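Local coordinates for protein siderophore enterobactin esterase (Emericella nidulans, PDB 6GUO) that hydrolyses the ester bonds of the bacterial siderophore enterobactin, releasing its iron inside the fungal cell, but does not hydrolyse triacetylfusarinine C, at residues A52-V58 with F156-F162; A131-L135 with F170-A174; R221-R227 with E275-D281. One frame throughout, in Å; residues are numbered along the deposited sequence.

Contact 1 of 3, residues A52-V58 with F156-F162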
loop_
_atom_site.group_PDB
_atom_site.type_symbol
_atom_site.label_atom_id
_atom_site.label_comp_id
_atom_site.label_asym_id
_atom_site.label_seq_id
_atom_site.Cartn_x
_atom_site.Cartn_y
_atom_site.Cartn_z
ATOM N N ALA A 52 -4.565 0.466 22.586
ATOM C CA ALA A 52 -4.506 0.567 21.133
ATOM C C ALA A 52 -4.975 1.921 20.637
ATOM O O ALA A 52 -5.645 2.661 21.351
ATOM C CB ALA A 52 -5.341 -0.530 20.494
ATOM N N ASN A 53 -4.587 2.235 19.409
ATOM C CA ASN A 53 -5.202 3.302 18.643
ATOM C C ASN A 53 -6.061 2.639 17.581
ATOM O O ASN A 53 -6.075 1.411 17.468
ATOM C CB ASN A 53 -4.127 4.209 18.052
ATOM C CG ASN A 53 -3.309 4.897 19.132
ATOM O OD1 ASN A 53 -3.861 5.374 20.120
ATOM N ND2 ASN A 53 -1.992 4.924 18.966
ATOM N N ALA A 54 -6.816 3.442 16.845
ATOM C CA ALA A 54 -7.730 2.915 15.835
ATOM C C ALA A 54 -7.787 3.828 14.624
ATOM O O ALA A 54 -7.754 5.050 14.760
ATOM C CB ALA A 54 -9.119 2.737 16.424
ATOM N N VAL A 55 -7.870 3.226 13.440
ATOM C CA VAL A 55 -8.076 3.975 12.211
ATOM C C VAL A 55 -9.313 3.419 11.521
ATOM O O VAL A 55 -9.445 2.203 11.336
ATOM C CB VAL A 55 -6.833 3.985 11.286
ATOM C CG1 VAL A 55 -6.411 2.590 10.846
ATOM C CG2 VAL A 55 -7.075 4.891 10.087
ATOM N N TYR A 56 -10.226 4.331 11.191
ATOM C CA TYR A 56 -11.474 4.023 10.510
ATOM C C TYR A 56 -11.335 4.435 9.050
ATOM O O TYR A 56 -10.897 5.548 8.757
ATOM C CB TYR A 56 -12.646 4.745 11.195
ATOM C CG TYR A 56 -12.951 4.160 12.555
ATOM C CD1 TYR A 56 -13.991 3.249 12.725
ATOM C CD2 TYR A 56 -12.175 4.485 13.668
ATOM C CE1 TYR A 56 -14.258 2.684 13.964
ATOM C CE2 TYR A 56 -12.434 3.924 14.912
ATOM C CZ TYR A 56 -13.480 3.030 15.055
ATOM O OH TYR A 56 -13.739 2.467 16.281
ATOM N N LEU A 57 -11.695 3.531 8.142
ATOM C CA LEU A 57 -11.536 3.745 6.708
ATOM C C LEU A 57 -12.890 3.680 6.010
ATOM O O LEU A 57 -13.609 2.705 6.175
ATOM C CB LEU A 57 -10.631 2.666 6.112
ATOM C CG LEU A 57 -9.321 2.311 6.817
ATOM C CD1 LEU A 57 -8.714 1.072 6.172
ATOM C CD2 LEU A 57 -8.351 3.468 6.753
ATOM N N VAL A 58 -13.222 4.707 5.228
ATOM C CA VAL A 58 -14.378 4.625 4.312
ATOM C C VAL A 58 -13.870 4.159 2.946
ATOM O O VAL A 58 -12.671 4.180 2.708
ATOM C CB VAL A 58 -15.202 5.926 4.262
ATOM C CG1 VAL A 58 -15.783 6.207 5.642
ATOM C CG2 VAL A 58 -14.395 7.115 3.749
ATOM N N PHE A 156 -8.762 2.428 24.093
ATOM C CA PHE A 156 -8.446 3.075 22.818
ATOM C C PHE A 156 -8.013 4.515 23.036
ATOM O O PHE A 156 -8.740 5.287 23.646
ATOM C CB PHE A 156 -9.630 3.002 21.854
ATOM C CG PHE A 156 -9.816 1.639 21.254
ATOM C CD1 PHE A 156 -9.150 1.286 20.086
ATOM C CD2 PHE A 156 -10.612 0.689 21.883
ATOM C CE1 PHE A 156 -9.307 0.023 19.539
ATOM C CE2 PHE A 156 -10.767 -0.577 21.346
ATOM C CZ PHE A 156 -10.116 -0.912 20.169
ATOM N N GLY A 157 -6.837 4.862 22.522
ATOM C CA GLY A 157 -6.211 6.151 22.781
ATOM C C GLY A 157 -6.548 7.216 21.761
ATOM O O GLY A 157 -7.185 8.213 22.086
ATOM N N ARG A 158 -6.104 6.997 20.530
ATOM C CA ARG A 158 -6.254 7.955 19.444
ATOM C C ARG A 158 -7.079 7.297 18.349
ATOM O O ARG A 158 -6.850 6.135 18.039
ATOM C CB ARG A 158 -4.875 8.342 18.909
ATOM C CG ARG A 158 -4.871 9.580 18.034
ATOM C CD ARG A 158 -3.458 10.062 17.737
ATOM N NE ARG A 158 -2.912 10.932 18.790
ATOM C CZ ARG A 158 -1.992 10.602 19.705
ATOM N NH1 ARG A 158 -1.600 11.518 20.588
ATOM N NH2 ARG A 158 -1.454 9.383 19.766
ATOM N N THR A 159 -8.040 8.029 17.788
ATOM C CA THR A 159 -8.849 7.537 16.669
ATOM C C THR A 159 -8.630 8.404 15.440
ATOM O O THR A 159 -8.456 9.620 15.548
ATOM C CB THR A 159 -10.352 7.493 17.001
ATOM O OG1 THR A 159 -10.820 8.809 17.314
ATOM C CG2 THR A 159 -10.605 6.555 18.171
ATOM N N ALA A 160 -8.635 7.766 14.274
ATOM C CA ALA A 160 -8.446 8.461 13.011
ATOM C C ALA A 160 -9.492 8.035 11.993
ATOM O O ALA A 160 -9.973 6.900 12.027
ATOM C CB ALA A 160 -7.055 8.191 12.467
ATOM N N LEU A 161 -9.826 8.962 11.100
ATOM C CA LEU A 161 -10.680 8.704 9.944
ATOM C C LEU A 161 -9.884 8.994 8.677
ATOM O O LEU A 161 -9.384 10.111 8.501
ATOM C CB LEU A 161 -11.915 9.606 9.979
ATOM C CG LEU A 161 -12.893 9.515 8.794
ATOM C CD1 LEU A 161 -13.513 8.127 8.673
ATOM C CD2 LEU A 161 -13.968 10.581 8.932
ATOM N N PHE A 162 -9.803 8.002 7.788
ATOM C CA PHE A 162 -9.209 8.176 6.465
ATOM C C PHE A 162 -10.257 7.964 5.389
ATOM O O PHE A 162 -11.024 7.012 5.448
ATOM C CB PHE A 162 -8.062 7.191 6.241
ATOM C CG PHE A 162 -7.433 7.290 4.873
ATOM C CD1 PHE A 162 -6.253 7.990 4.683
ATOM C CD2 PHE A 162 -8.030 6.684 3.766
ATOM C CE1 PHE A 162 -5.674 8.083 3.427
ATOM C CE2 PHE A 162 -7.457 6.778 2.508
ATOM C CZ PHE A 162 -6.279 7.480 2.340
#

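Contact 2 of 3, residues A131-L135 with F170-A174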
loop_
_atom_site.group_PDB
_atom_site.type_symbol
_atom_site.label_atom_id
_atom_site.label_comp_id
_atom_site.label_asym_id
_atom_site.label_seq_id
_atom_site.Cartn_x
_atom_site.Cartn_y
_atom_site.Cartn_z
ATOM N N ALA A 131 -24.261 11.584 4.137
ATOM C CA ALA A 131 -23.052 11.603 4.982
ATOM C C ALA A 131 -23.328 11.742 6.472
ATOM O O ALA A 131 -22.635 11.125 7.283
ATOM C CB ALA A 131 -22.083 12.679 4.532
ATOM N N ASP A 132 -24.328 12.540 6.839
ATOM C CA ASP A 132 -24.693 12.673 8.255
ATOM C C ASP A 132 -25.224 11.360 8.825
ATOM O O ASP A 132 -24.887 11.001 9.953
ATOM C CB ASP A 132 -25.689 13.816 8.471
ATOM C CG ASP A 132 -25.065 15.183 8.244
ATOM O OD1 ASP A 132 -23.839 15.332 8.431
ATOM O OD2 ASP A 132 -25.802 16.120 7.882
ATOM N N GLU A 133 -26.030 10.646 8.038
ATOM C CA GLU A 133 -26.523 9.315 8.417
ATOM C C GLU A 133 -25.374 8.317 8.580
ATOM O O GLU A 133 -25.336 7.551 9.542
ATOM C CB GLU A 133 -27.518 8.783 7.378
ATOM C CG GLU A 133 -28.834 9.548 7.322
ATOM C CD GLU A 133 -29.732 9.125 6.168
ATOM O OE1 GLU A 133 -29.457 8.093 5.516
ATOM O OE2 GLU A 133 -30.725 9.836 5.913
ATOM N N PHE A 134 -24.439 8.344 7.635
ATOM C CA PHE A 134 -23.286 7.445 7.649
ATOM C C PHE A 134 -22.338 7.728 8.818
ATOM O O PHE A 134 -21.834 6.820 9.471
ATOM C CB PHE A 134 -22.534 7.549 6.313
ATOM C CG PHE A 134 -21.546 6.441 6.073
ATOM C CD1 PHE A 134 -21.884 5.109 6.317
ATOM C CD2 PHE A 134 -20.281 6.724 5.565
ATOM C CE1 PHE A 134 -20.979 4.091 6.085
ATOM C CE2 PHE A 134 -19.373 5.705 5.328
ATOM C CZ PHE A 134 -19.717 4.387 5.588
ATOM N N LEU A 135 -22.115 8.991 9.082
ATOM C CA LEU A 135 -21.271 9.419 10.189
ATOM C C LEU A 135 -21.879 9.024 11.542
ATOM O O LEU A 135 -21.167 8.588 12.449
ATOM C CB LEU A 135 -21.065 10.927 10.095
ATOM C CG LEU A 135 -20.076 11.631 11.020
ATOM C CD1 LEU A 135 -18.829 10.797 11.282
ATOM C CD2 LEU A 135 -19.686 12.959 10.389
ATOM N N PHE A 170 -15.914 13.396 2.714
ATOM C CA PHE A 170 -16.565 12.890 3.923
ATOM C C PHE A 170 -15.759 13.201 5.184
ATOM O O PHE A 170 -16.316 13.680 6.166
ATOM C CB PHE A 170 -16.814 11.381 3.795
ATOM C CG PHE A 170 -17.463 10.763 4.998
ATOM C CD1 PHE A 170 -18.845 10.845 5.179
ATOM C CD2 PHE A 170 -16.703 10.092 5.951
ATOM C CE1 PHE A 170 -19.447 10.275 6.289
ATOM C CE2 PHE A 170 -17.304 9.520 7.066
ATOM C CZ PHE A 170 -18.681 9.613 7.235
ATOM N N ALA A 171 -14.455 12.931 5.143
ATOM C CA ALA A 171 -13.548 13.263 6.245
ATOM C C ALA A 171 -13.575 14.753 6.594
ATOM O O ALA A 171 -13.652 15.116 7.776
ATOM C CB ALA A 171 -12.129 12.821 5.920
ATOM N N LEU A 172 -13.527 15.606 5.571
ATOM C CA LEU A 172 -13.626 17.057 5.770
ATOM C C LEU A 172 -14.970 17.463 6.370
ATOM O O LEU A 172 -15.017 18.272 7.308
ATOM C CB LEU A 172 -13.379 17.809 4.458
ATOM C CG LEU A 172 -11.948 17.716 3.901
ATOM C CD1 LEU A 172 -11.844 18.457 2.579
ATOM C CD2 LEU A 172 -10.915 18.241 4.889
ATOM N N HIS A 173 -16.055 16.896 5.845
ATOM C CA HIS A 173 -17.391 17.133 6.409
ATOM C C HIS A 173 -17.468 16.767 7.901
ATOM O O HIS A 173 -18.013 17.533 8.697
ATOM C CB HIS A 173 -18.459 16.381 5.612
ATOM C CG HIS A 173 -19.830 16.509 6.191
ATOM N ND1 HIS A 173 -20.544 17.686 6.149
ATOM C CD2 HIS A 173 -20.602 15.623 6.859
ATOM C CE1 HIS A 173 -21.707 17.512 6.750
ATOM N NE2 HIS A 173 -21.766 16.269 7.192
ATOM N N ALA A 174 -16.904 15.617 8.271
ATOM C CA ALA A 174 -16.845 15.195 9.668
ATOM C C ALA A 174 -16.082 16.219 10.508
ATOM O O ALA A 174 -16.598 16.693 11.518
ATOM C CB ALA A 174 -16.208 13.819 9.790
#

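Contact 3 of 3, residues R221-R227 with E275-D281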
loop_
_atom_site.group_PDB
_atom_site.type_symbol
_atom_site.label_atom_id
_atom_site.label_comp_id
_atom_site.label_asym_id
_atom_site.label_seq_id
_atom_site.Cartn_x
_atom_site.Cartn_y
_atom_site.Cartn_z
ATOM N N ARG A 221 -4.589 15.911 7.944
ATOM C CA ARG A 221 -3.608 15.742 6.878
ATOM C C ARG A 221 -4.343 15.736 5.549
ATOM O O ARG A 221 -5.196 14.881 5.319
ATOM C CB ARG A 221 -2.806 14.451 7.028
ATOM C CG ARG A 221 -1.623 14.382 6.061
ATOM C CD ARG A 221 -0.770 13.151 6.297
ATOM N NE ARG A 221 0.536 13.233 5.626
ATOM C CZ ARG A 221 0.907 12.569 4.525
ATOM N NH1 ARG A 221 2.138 12.749 4.044
ATOM N NH2 ARG A 221 0.088 11.728 3.897
ATOM N N LEU A 222 -4.018 16.711 4.700
ATOM C CA LEU A 222 -4.513 16.779 3.328
ATOM C C LEU A 222 -3.464 16.207 2.401
ATOM O O LEU A 222 -2.270 16.339 2.659
ATOM C CB LEU A 222 -4.784 18.230 2.926
ATOM C CG LEU A 222 -6.028 18.843 3.567
ATOM C CD1 LEU A 222 -5.944 20.357 3.560
ATOM C CD2 LEU A 222 -7.280 18.363 2.844
ATOM N N SER A 223 -3.903 15.587 1.312
ATOM C CA SER A 223 -2.964 15.121 0.297
ATOM C C SER A 223 -3.589 15.065 -1.083
ATOM O O SER A 223 -4.814 15.043 -1.228
ATOM C CB SER A 223 -2.380 13.756 0.679
ATOM O OG SER A 223 -3.358 12.732 0.597
ATOM N N PHE A 224 -2.729 15.058 -2.097
ATOM C CA PHE A 224 -3.158 14.902 -3.478
ATOM C C PHE A 224 -1.970 14.475 -4.323
ATOM O O PHE A 224 -0.820 14.644 -3.917
ATOM C CB PHE A 224 -3.781 16.204 -4.022
ATOM C CG PHE A 224 -2.852 17.387 -4.008
ATOM C CD1 PHE A 224 -2.076 17.701 -5.125
ATOM C CD2 PHE A 224 -2.751 18.195 -2.876
ATOM C CE1 PHE A 224 -1.221 18.798 -5.114
ATOM C CE2 PHE A 224 -1.901 19.294 -2.861
ATOM C CZ PHE A 224 -1.134 19.593 -3.976
ATOM N N GLY A 225 -2.253 13.893 -5.480
ATOM C CA GLY A 225 -1.213 13.580 -6.458
ATOM C C GLY A 225 -0.996 14.760 -7.384
ATOM O O GLY A 225 -1.961 15.411 -7.780
ATOM N N SER A 226 0.258 15.028 -7.758
ATOM C CA SER A 226 0.574 16.196 -8.599
ATOM C C SER A 226 -0.136 16.174 -9.956
ATOM O O SER A 226 -0.478 17.226 -10.494
ATOM C CB SER A 226 2.088 16.348 -8.802
ATOM O OG SER A 226 2.597 15.353 -9.678
ATOM N N ARG A 227 -0.367 14.977 -10.491
ATOM C CA ARG A 227 -1.013 14.817 -11.790
ATOM C C ARG A 227 -2.531 14.977 -11.778
ATOM O O ARG A 227 -3.137 15.019 -12.845
ATOM C CB ARG A 227 -0.665 13.463 -12.396
ATOM C CG ARG A 227 0.812 13.300 -12.678
ATOM C CD ARG A 227 1.084 11.967 -13.333
ATOM N NE ARG A 227 2.439 11.895 -13.877
ATOM C CZ ARG A 227 2.945 10.833 -14.503
ATOM N NH1 ARG A 227 2.217 9.732 -14.678
ATOM N NH2 ARG A 227 4.191 10.876 -14.966
ATOM N N GLU A 275 -1.218 19.494 8.003
ATOM C CA GLU A 275 -0.187 19.138 7.036
ATOM C C GLU A 275 -0.838 18.908 5.681
ATOM O O GLU A 275 -1.945 18.380 5.602
ATOM C CB GLU A 275 0.552 17.878 7.513
ATOM C CG GLU A 275 1.548 17.271 6.529
ATOM C CD GLU A 275 2.441 16.221 7.174
ATOM O OE1 GLU A 275 3.207 16.562 8.100
ATOM O OE2 GLU A 275 2.387 15.049 6.758
ATOM N N VAL A 276 -0.148 19.328 4.624
ATOM C CA VAL A 276 -0.541 19.024 3.253
ATOM C C VAL A 276 0.656 18.380 2.559
ATOM O O VAL A 276 1.798 18.807 2.761
ATOM C CB VAL A 276 -1.057 20.268 2.477
ATOM C CG1 VAL A 276 0.014 21.342 2.324
ATOM C CG2 VAL A 276 -1.610 19.860 1.113
ATOM N N LYS A 277 0.386 17.354 1.756
ATOM C CA LYS A 277 1.427 16.645 1.007
ATOM C C LYS A 277 0.992 16.473 -0.443
ATOM O O LYS A 277 -0.071 15.913 -0.717
ATOM C CB LYS A 277 1.707 15.278 1.649
ATOM C CG LYS A 277 2.658 14.359 0.883
ATOM C CD LYS A 277 4.065 14.926 0.762
ATOM C CE LYS A 277 4.917 14.121 -0.214
ATOM N NZ LYS A 277 5.529 12.912 0.393
ATOM N N GLU A 278 1.821 16.964 -1.361
ATOM C CA GLU A 278 1.665 16.706 -2.783
ATOM C C GLU A 278 2.539 15.509 -3.111
ATOM O O GLU A 278 3.746 15.547 -2.860
ATOM C CB GLU A 278 2.119 17.913 -3.609
ATOM C CG GLU A 278 2.079 17.691 -5.117
ATOM C CD GLU A 278 2.368 18.951 -5.910
ATOM O OE1 GLU A 278 1.903 19.044 -7.063
ATOM O OE2 GLU A 278 3.066 19.848 -5.392
ATOM N N TYR A 279 1.938 14.461 -3.668
ATOM C CA TYR A 279 2.684 13.274 -4.089
ATOM C C TYR A 279 3.062 13.422 -5.559
ATOM O O TYR A 279 2.202 13.355 -6.433
ATOM C CB TYR A 279 1.867 11.999 -3.847
ATOM C CG TYR A 279 1.808 11.615 -2.389
ATOM C CD1 TYR A 279 2.833 10.879 -1.811
ATOM C CD2 TYR A 279 0.740 12.007 -1.579
ATOM C CE1 TYR A 279 2.802 10.527 -0.475
ATOM C CE2 TYR A 279 0.702 11.663 -0.234
ATOM C CZ TYR A 279 1.738 10.924 0.313
ATOM O OH TYR A 279 1.727 10.575 1.634
ATOM N N LEU A 280 4.350 13.639 -5.825
ATOM C CA LEU A 280 4.815 13.893 -7.189
ATOM C C LEU A 280 4.578 12.699 -8.108
ATOM O O LEU A 280 4.816 11.553 -7.724
ATOM C CB LEU A 280 6.303 14.259 -7.208
ATOM C CG LEU A 280 6.731 15.606 -6.636
ATOM C CD1 LEU A 280 8.232 15.775 -6.837
ATOM C CD2 LEU A 280 5.974 16.766 -7.277
ATOM N N ASP A 281 4.084 12.992 -9.312
ATOM C CA ASP A 281 3.864 12.009 -10.384
ATOM C C ASP A 281 2.742 10.997 -10.136
ATOM O O ASP A 281 2.592 10.049 -10.911
ATOM C CB ASP A 281 5.162 11.249 -10.735
ATOM C CG ASP A 281 6.369 12.159 -10.859
ATOM O OD1 ASP A 281 6.249 13.272 -11.420
ATOM O OD2 ASP A 281 7.448 11.749 -10.389
HETATM O O HOH W 1 4.241 14.135 -13.358
#

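Contact 1 of 3, residues A52-V58 with F156-F162
Asn-53 reaches across to Arg-158 with its side chain, where the two strands are out of step. Its CB lies 3.3 Å from Arg-158 O, the carbonyl that accepts the backbone N-H of Ala-54. CG stands beside its own backbone N (chi1 -63°), which turns the amide towards Arg-158. CG packs near Arg-158 CB. OD1 then takes the N-H of Arg-158 at 2.8 Å. This bond is bent, 141° at the hydrogen, and the donor is tilted from the amide plane. The amide oxygen thus stands in for a backbone carbonyl at a beta bulge. Ala-52 pairs with Phe-156, but Ala-54 pairs with Thr-159, so the strand 156-162 has one extra residue here. Gly-157 N bonds to Ala-52 O at 2.8 Å just before the shift.

The two strands are parallel throughout and lie in the middle of the alpha/beta-hydrolase sheet. Strand 83-90 lies beside 52-58, and strand 184-188 beside 156-162. Beyond the bulge the ladder is regular: Tyr-56 N meets Ala-160 O at 2.7 Å, and Tyr-56 O receives Phe-162 N in a nearly straight bond. Ala-160 O also lies at the edge of the Tyr-56 ring, in its plane.

Phe-156 covers the start of the ladder. Its CD1 touches Ala-54 CB at 3.9 Å, and its CE1 touches Ala-52 CB. On the same face, Tyr-56 and Thr-159 pack on Arg-143 of helix 131-150. On the other face of the sheet, Leu-57 CD2 packs on Phe-162 CB at 3.8 Å. Val-55 CG2 meets Ala-160 CB there too.

Contact 2 of 3, residues A131-L135 with F170-A174
Ala-131 and Phe-170 bring the two helices together, their CA atoms 6.7 Å apart. The helix segments cross steeply, at -77°. Their axes stay 10.7 Å apart, so side chains bridge most of the gap. The segment 131-135 is the first part of helix 131-150. The segment 170-174 belongs to helix 166-177, which begins within the probable nucleophile elbow, a GxSxG pattern at Gly-163, Ser-165 and Gly-167.

Phe-170 fills the space between the helices. Its CG lies opposite the backbone N about the first side-chain bond (chi1 179°), and the ring reaches over to the first turn of the other helix. CD1 meets Ala-131 CB at 3.8 Å. CE1 comes to 3.4 Å from Ala-131 O, which lies at the ring edge. CZ packs against Leu-135 CA and CB, and against Phe-134 CD2 at 3.7 Å. The rings of Phe-134 and Phe-170 are inclined at 54°. Further along, the CD2 branch of Leu-135 sits on Ala-174 CB at 3.6 Å.

The polar link is at one flank of this apolar patch. His-173 NE2 donates to Asp-132 OD1 at 2.6 Å, in a nearly straight bond. The carboxylate oxygen lies in the imidazole plane and is approached on its syn side, although NE2 stands well out of the carboxylate plane. Ala-131 CB packs near His-173 CD2. The other ring nitrogen, ND1, is hydrogen-bonded to Glu-202. Both nitrogens of this buried ring therefore have acidic partners, which fixes its rotation. Two nearby carboxylates would probably stabilise a positive charge on the imidazole.

Contact 3 of 3, residues R221-R227 with E275-D281
Arg-221 and Tyr-279 meet on the polar face of this strand pair. NH1 and NH2 of Arg-221 both donate to Tyr-279 OH, at 3.3 Å and 3.0 Å. The hydroxyl lies in the guanidinium plane, and the ring is turned 70° from that plane. NE uses another edge of the same group. It forms a salt bridge to Glu-275 OE2 at 2.8 Å, almost straight at 177°, and meets that oxygen on its anti side. The Arg-221 chain is extended from CG to NE, and this carries the guanidinium out over the neighbouring strand, between Glu-275 and Tyr-279. Lys-277 CB covers one face of it, 3.5 Å from NH1. Ser-223 CB lies at the edge of the Tyr-279 ring.

On the other face of the sheet, the Phe-224 ring lies under Glu-278. Glu-278 CA stands over the ring centre in a CH-pi contact. Phe-224 CE1 touches Glu-278 CG at 3.5 Å, and CE2 touches Val-276 CG2. Past the strand ends, Ser-226 OG accepts Asp-281 N at 2.8 Å. A water links Arg-227 NE to Asp-281 OD1, while Asp-281 O lies over one face of the Arg-227 guanidinium, off towards its edge.

Helices hold both faces from outside: Phe-298 of helix 288-301 packs on Arg-221 and Glu-275, and helix 254-268 covers Phe-224. At the dimer contact, Leu-280 packs on Leu-280 of the second subunit, and Lys-277 makes a long, weak ion pair with Asp-281 of that subunit.

The backbones form a parallel ladder, from Leu-222 N with Glu-275 O to Ser-226 N with Tyr-279 O. Strand 273-279 is the last of the alpha/beta-hydrolase sheet within the chain, and helices flank the sheet on both faces.

How the contacts relate
Contacts 1 and 3 are parallel strand pairs in one sheet. Contact 1 lies in its middle and is mostly buried. Contact 3 lies at the edge and is only partly buried. Contact 2 joins two helices beside the sheet and is also buried. The chemistry follows the place. Side-chain pairing in contact 1 is mainly apolar, apart from the amide at its bulge. Contact 3 adds a salt bridge, a water link and subunit packing. Contact 2 combines aromatic packing with one His-carboxylate hydrogen bond at its flank. Contacts 1 and 2 touch directly, Val-58 CG1 lying 3.6 Å from Phe-134 CE2. Contact 3 meets contact 2 through Leu-222 and Leu-172, but does not touch contact 1.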